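Local coordinates for protein decaprenyl diphosphate synthase (Rhodobacter capsulatus, PDB 3MZV) that probably makes long-chain all-trans polyprenyl diphosphates for ubiquinone side chains, condensing isopentenyl diphosphate units onto farnesyl diphosphate with magnesium as cofactor, at residues L56-Y70 with L183-A197. Sequence-based numbering, arbitrary orientation.
Sequences LRPMLTLAAARLVGY and LFSAATEVGGIIGGA
T61 OG1 donates to A187 O (2.8 Å), reaching the carbonyl from above its plane at a C=O...O angle of 106°, where two helices of the all-helical isoprenoid synthase fold that run in the same general direction pack at an axis distance of 7.1 Å. Such closeness rests on small residues: A65 CA lies 3.2 Å from G191 O in a CA-H...O contact, and a CB on G191 would clash with T61 O and A64 CB. Near the start of helix 56-67, F184 CE1 sits 3.4 Å above one face of the R57 guanidinium, whose NH2 lies at the edge of the phenyl ring in its plane; the two planes stand 73° apart. L60 CD1 touches F184 CD2, while L60 CB meets T188 CG2. At the other end, CG of Y70 is anti to the backbone N (chi1 -172°), which lays one ring face against I194 CG2, 4.1 Å from the centroid in a CH-pi contact. With an alanine here the ring is gone, which would probably uncover I194 CG2 and leave F74 N without its hydroxyl partner. Further out, F216 meets the F184 ring, and L205 O takes the T188 hydroxyl. Schellman motifs at G69 and G196 end both helices, and beside them one water donates to V68 O and to G195 O, 2.6 Å from the latter.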
loop_
_atom_site.group_PDB
_atom_site.type_symbol
_atom_site.label_atom_id
_atom_site.label_comp_id
_atom_site.label_asym_id
_atom_site.label_seq_id
_atom_site.Cartn_x
_atom_site.Cartn_y
_atom_site.Cartn_z
ATOM N N LEU B 56 -21.190 0.300 -0.874
ATOM C CA LEU B 56 -21.712 1.170 0.174
ATOM C C LEU B 56 -20.747 2.328 0.428
ATOM O O LEU B 56 -21.169 3.439 0.716
ATOM C CB LEU B 56 -21.874 0.456 1.512
ATOM C CG LEU B 56 -23.089 -0.411 1.789
ATOM C CD1 LEU B 56 -23.181 -0.716 3.278
ATOM C CD2 LEU B 56 -24.352 0.289 1.289
ATOM N N ARG B 57 -19.450 2.021 0.390
ATOM C CA ARG B 57 -18.461 2.986 0.849
ATOM C C ARG B 57 -18.394 4.236 -0.033
ATOM O O ARG B 57 -18.517 5.315 0.503
ATOM C CB ARG B 57 -17.108 2.319 1.086
ATOM C CG ARG B 57 -17.157 1.240 2.188
ATOM C CD ARG B 57 -15.933 0.367 2.100
ATOM N NE ARG B 57 -15.856 -0.710 3.081
ATOM C CZ ARG B 57 -16.465 -1.891 2.971
ATOM N NH1 ARG B 57 -17.302 -2.137 1.987
ATOM N NH2 ARG B 57 -16.286 -2.808 3.905
ATOM N N PRO B 58 -18.249 4.104 -1.359
ATOM C CA PRO B 58 -18.311 5.344 -2.115
ATOM C C PRO B 58 -19.667 6.044 -2.039
ATOM O O PRO B 58 -19.710 7.273 -2.073
ATOM C CB PRO B 58 -18.008 4.897 -3.543
ATOM C CG PRO B 58 -18.336 3.419 -3.553
ATOM C CD PRO B 58 -17.864 2.984 -2.232
ATOM N N MET B 59 -20.768 5.274 -1.930
ATOM C CA MET B 59 -22.079 5.913 -1.769
ATOM C C MET B 59 -22.159 6.772 -0.540
ATOM O O MET B 59 -22.876 7.780 -0.529
ATOM C CB MET B 59 -23.238 4.898 -1.704
ATOM C CG MET B 59 -23.391 4.121 -2.920
ATOM S SD MET B 59 -25.053 3.303 -3.014
ATOM C CE MET B 59 -24.971 3.277 -4.770
ATOM N N LEU B 60 -21.490 6.346 0.507
ATOM C CA LEU B 60 -21.531 7.061 1.774
ATOM C C LEU B 60 -20.899 8.443 1.601
ATOM O O LEU B 60 -21.381 9.424 2.181
ATOM C CB LEU B 60 -20.820 6.284 2.878
ATOM C CG LEU B 60 -21.639 5.158 3.566
ATOM C CD1 LEU B 60 -20.830 4.536 4.698
ATOM C CD2 LEU B 60 -22.923 5.667 4.127
ATOM N N THR B 61 -19.806 8.509 0.823
ATOM C CA THR B 61 -19.151 9.798 0.589
ATOM C C THR B 61 -20.025 10.713 -0.235
ATOM O O THR B 61 -20.231 11.879 0.119
ATOM C CB THR B 61 -17.823 9.593 -0.120
ATOM O OG1 THR B 61 -16.950 8.912 0.758
ATOM C CG2 THR B 61 -17.181 10.951 -0.598
ATOM N N LEU B 62 -20.539 10.196 -1.359
ATOM C CA LEU B 62 -21.442 10.969 -2.215
ATOM C C LEU B 62 -22.669 11.471 -1.434
ATOM O O LEU B 62 -23.031 12.626 -1.549
ATOM C CB LEU B 62 -21.938 10.115 -3.370
ATOM C CG LEU B 62 -20.864 9.597 -4.332
ATOM C CD1 LEU B 62 -21.562 8.666 -5.353
ATOM C CD2 LEU B 62 -20.100 10.741 -4.988
ATOM N N ALA B 63 -23.320 10.571 -0.688
ATOM C CA ALA B 63 -24.507 10.923 0.078
ATOM C C ALA B 63 -24.218 12.022 1.121
ATOM O O ALA B 63 -25.011 12.990 1.266
ATOM C CB ALA B 63 -25.159 9.659 0.750
ATOM N N ALA B 64 -23.117 11.880 1.825
ATOM C CA ALA B 64 -22.730 12.869 2.839
ATOM C C ALA B 64 -22.477 14.265 2.210
ATOM O O ALA B 64 -22.980 15.271 2.734
ATOM C CB ALA B 64 -21.491 12.410 3.648
ATOM N N ALA B 65 -21.757 14.311 1.098
ATOM C CA ALA B 65 -21.463 15.568 0.441
ATOM C C ALA B 65 -22.772 16.231 -0.058
ATOM O O ALA B 65 -23.019 17.398 0.221
ATOM C CB ALA B 65 -20.451 15.363 -0.732
ATOM N N ARG B 66 -23.622 15.459 -0.737
ATOM C CA ARG B 66 -24.887 15.980 -1.296
ATOM C C ARG B 66 -25.861 16.332 -0.161
ATOM O O ARG B 66 -26.606 17.304 -0.267
ATOM C CB ARG B 66 -25.551 14.956 -2.244
ATOM C CG ARG B 66 -24.804 14.681 -3.544
ATOM C CD ARG B 66 -24.942 15.819 -4.500
ATOM N NE ARG B 66 -24.389 15.528 -5.825
ATOM C CZ ARG B 66 -24.439 16.375 -6.860
ATOM N NH1 ARG B 66 -25.065 17.541 -6.739
ATOM N NH2 ARG B 66 -23.888 16.055 -8.029
ATOM N N LEU B 67 -25.841 15.574 0.923
ATOM C CA LEU B 67 -26.676 15.882 2.067
ATOM C C LEU B 67 -26.390 17.265 2.701
ATOM O O LEU B 67 -27.299 17.903 3.232
ATOM C CB LEU B 67 -26.564 14.775 3.145
ATOM C CG LEU B 67 -27.242 14.952 4.498
ATOM C CD1 LEU B 67 -28.732 15.312 4.292
ATOM C CD2 LEU B 67 -27.112 13.668 5.320
ATOM N N VAL B 68 -25.138 17.697 2.704
ATOM C CA VAL B 68 -24.819 19.016 3.256
ATOM C C VAL B 68 -24.850 20.112 2.165
ATOM O O VAL B 68 -24.378 21.244 2.378
ATOM C CB VAL B 68 -23.488 18.986 4.046
ATOM C CG1 VAL B 68 -23.570 18.019 5.220
ATOM C CG2 VAL B 68 -22.303 18.687 3.117
ATOM N N GLY B 69 -25.366 19.776 0.985
ATOM C CA GLY B 69 -25.592 20.745 -0.092
ATOM C C GLY B 69 -24.471 20.990 -1.095
ATOM O O GLY B 69 -24.470 22.014 -1.765
ATOM N N TYR B 70 -23.519 20.063 -1.195
ATOM C CA TYR B 70 -22.387 20.231 -2.080
ATOM C C TYR B 70 -22.835 19.957 -3.500
ATOM O O TYR B 70 -23.574 19.014 -3.731
ATOM C CB TYR B 70 -21.296 19.245 -1.711
ATOM C CG TYR B 70 -19.988 19.440 -2.421
ATOM C CD1 TYR B 70 -19.302 20.669 -2.357
ATOM C CD2 TYR B 70 -19.440 18.421 -3.170
ATOM C CE1 TYR B 70 -18.077 20.844 -2.989
ATOM C CE2 TYR B 70 -18.230 18.562 -3.770
ATOM C CZ TYR B 70 -17.538 19.787 -3.692
ATOM O OH TYR B 70 -16.331 19.931 -4.347
ATOM N N LEU B 183 -12.906 3.131 7.604
ATOM C CA LEU B 183 -13.141 3.590 6.254
ATOM C C LEU B 183 -14.538 4.106 6.041
ATOM O O LEU B 183 -14.739 5.032 5.237
ATOM C CB LEU B 183 -12.763 2.538 5.208
ATOM C CG LEU B 183 -12.669 2.923 3.729
ATOM C CD1 LEU B 183 -11.677 4.096 3.528
ATOM C CD2 LEU B 183 -12.322 1.671 2.847
ATOM N N PHE B 184 -15.527 3.510 6.715
ATOM C CA PHE B 184 -16.912 4.030 6.650
ATOM C C PHE B 184 -16.974 5.433 7.262
ATOM O O PHE B 184 -17.567 6.326 6.694
ATOM C CB PHE B 184 -17.899 3.174 7.487
ATOM C CG PHE B 184 -18.421 1.963 6.820
ATOM C CD1 PHE B 184 -17.589 0.982 6.362
ATOM C CD2 PHE B 184 -19.781 1.715 6.817
ATOM C CE1 PHE B 184 -18.107 -0.197 5.812
ATOM C CE2 PHE B 184 -20.284 0.542 6.294
ATOM C CZ PHE B 184 -19.445 -0.393 5.756
ATOM N N SER B 185 -16.380 5.617 8.437
ATOM C CA SER B 185 -16.359 6.919 9.082
ATOM C C SER B 185 -15.565 7.982 8.294
ATOM O O SER B 185 -16.011 9.139 8.200
ATOM C CB SER B 185 -15.858 6.869 10.532
ATOM O OG SER B 185 -14.560 6.325 10.712
ATOM N N ALA B 186 -14.415 7.595 7.763
ATOM C CA ALA B 186 -13.651 8.480 6.852
ATOM C C ALA B 186 -14.503 8.881 5.656
ATOM O O ALA B 186 -14.514 10.073 5.244
ATOM C CB ALA B 186 -12.295 7.784 6.365
ATOM N N ALA B 187 -15.196 7.913 5.054
ATOM C CA ALA B 187 -16.004 8.153 3.856
ATOM C C ALA B 187 -17.044 9.241 4.081
ATOM O O ALA B 187 -17.183 10.146 3.243
ATOM C CB ALA B 187 -16.700 6.854 3.322
ATOM N N THR B 188 -17.784 9.151 5.191
ATOM C CA THR B 188 -18.835 10.092 5.456
ATOM C C THR B 188 -18.244 11.425 5.884
ATOM O O THR B 188 -18.692 12.455 5.400
ATOM C CB THR B 188 -19.831 9.575 6.539
ATOM O OG1 THR B 188 -19.114 9.159 7.691
ATOM C CG2 THR B 188 -20.608 8.399 5.983
ATOM N N GLU B 189 -17.247 11.385 6.749
ATOM C CA GLU B 189 -16.592 12.585 7.238
ATOM C C GLU B 189 -16.052 13.465 6.087
ATOM O O GLU B 189 -16.227 14.664 6.101
ATOM C CB GLU B 189 -15.427 12.199 8.131
ATOM C CG GLU B 189 -14.727 13.373 8.831
ATOM C CD GLU B 189 -13.586 12.999 9.798
ATOM O OE1 GLU B 189 -12.895 11.990 9.605
ATOM O OE2 GLU B 189 -13.389 13.753 10.783
ATOM N N VAL B 190 -15.381 12.856 5.113
ATOM C CA VAL B 190 -14.756 13.632 4.029
ATOM C C VAL B 190 -15.809 14.220 3.133
ATOM O O VAL B 190 -15.596 15.267 2.558
ATOM C CB VAL B 190 -13.705 12.880 3.217
ATOM C CG1 VAL B 190 -12.563 12.503 4.124
ATOM C CG2 VAL B 190 -14.292 11.707 2.472
ATOM N N GLY B 191 -16.964 13.566 3.017
ATOM C CA GLY B 191 -18.065 14.142 2.256
ATOM C C GLY B 191 -18.616 15.409 2.933
ATOM O O GLY B 191 -18.961 16.391 2.271
ATOM N N GLY B 192 -18.796 15.361 4.249
ATOM C CA GLY B 192 -19.142 16.558 4.989
ATOM C C GLY B 192 -18.107 17.680 4.842
ATOM O O GLY B 192 -18.450 18.859 4.706
ATOM N N ILE B 193 -16.840 17.333 4.886
ATOM C CA ILE B 193 -15.777 18.359 4.814
ATOM C C ILE B 193 -15.702 18.989 3.453
ATOM O O ILE B 193 -15.610 20.212 3.322
ATOM C CB ILE B 193 -14.397 17.780 5.192
ATOM C CG1 ILE B 193 -14.412 17.420 6.677
ATOM C CG2 ILE B 193 -13.242 18.744 4.791
ATOM C CD1 ILE B 193 -13.188 16.583 7.171
ATOM N N ILE B 194 -15.761 18.174 2.406
ATOM C CA ILE B 194 -15.661 18.719 1.083
ATOM C C ILE B 194 -16.847 19.668 0.787
ATOM O O ILE B 194 -16.713 20.637 0.007
ATOM C CB ILE B 194 -15.483 17.639 0.005
ATOM C CG1 ILE B 194 -14.721 18.169 -1.198
ATOM C CG2 ILE B 194 -16.823 17.110 -0.464
ATOM C CD1 ILE B 194 -13.157 18.469 -0.936
ATOM N N GLY B 195 -17.984 19.383 1.393
ATOM C CA GLY B 195 -19.174 20.214 1.273
ATOM C C GLY B 195 -19.203 21.404 2.225
ATOM O O GLY B 195 -20.164 22.150 2.254
ATOM N N GLY B 196 -18.156 21.589 3.009
ATOM C CA GLY B 196 -18.019 22.768 3.857
ATOM C C GLY B 196 -18.992 22.757 4.992
ATOM O O GLY B 196 -19.387 23.819 5.499
ATOM N N ALA B 197 -19.413 21.573 5.428
ATOM C CA ALA B 197 -20.454 21.517 6.441
ATOM C C ALA B 197 -19.911 22.057 7.758
ATOM O O ALA B 197 -18.717 21.994 7.996
ATOM C CB ALA B 197 -21.011 20.069 6.642
HETATM O O HOH W 1 -22.005 22.476 0.501
#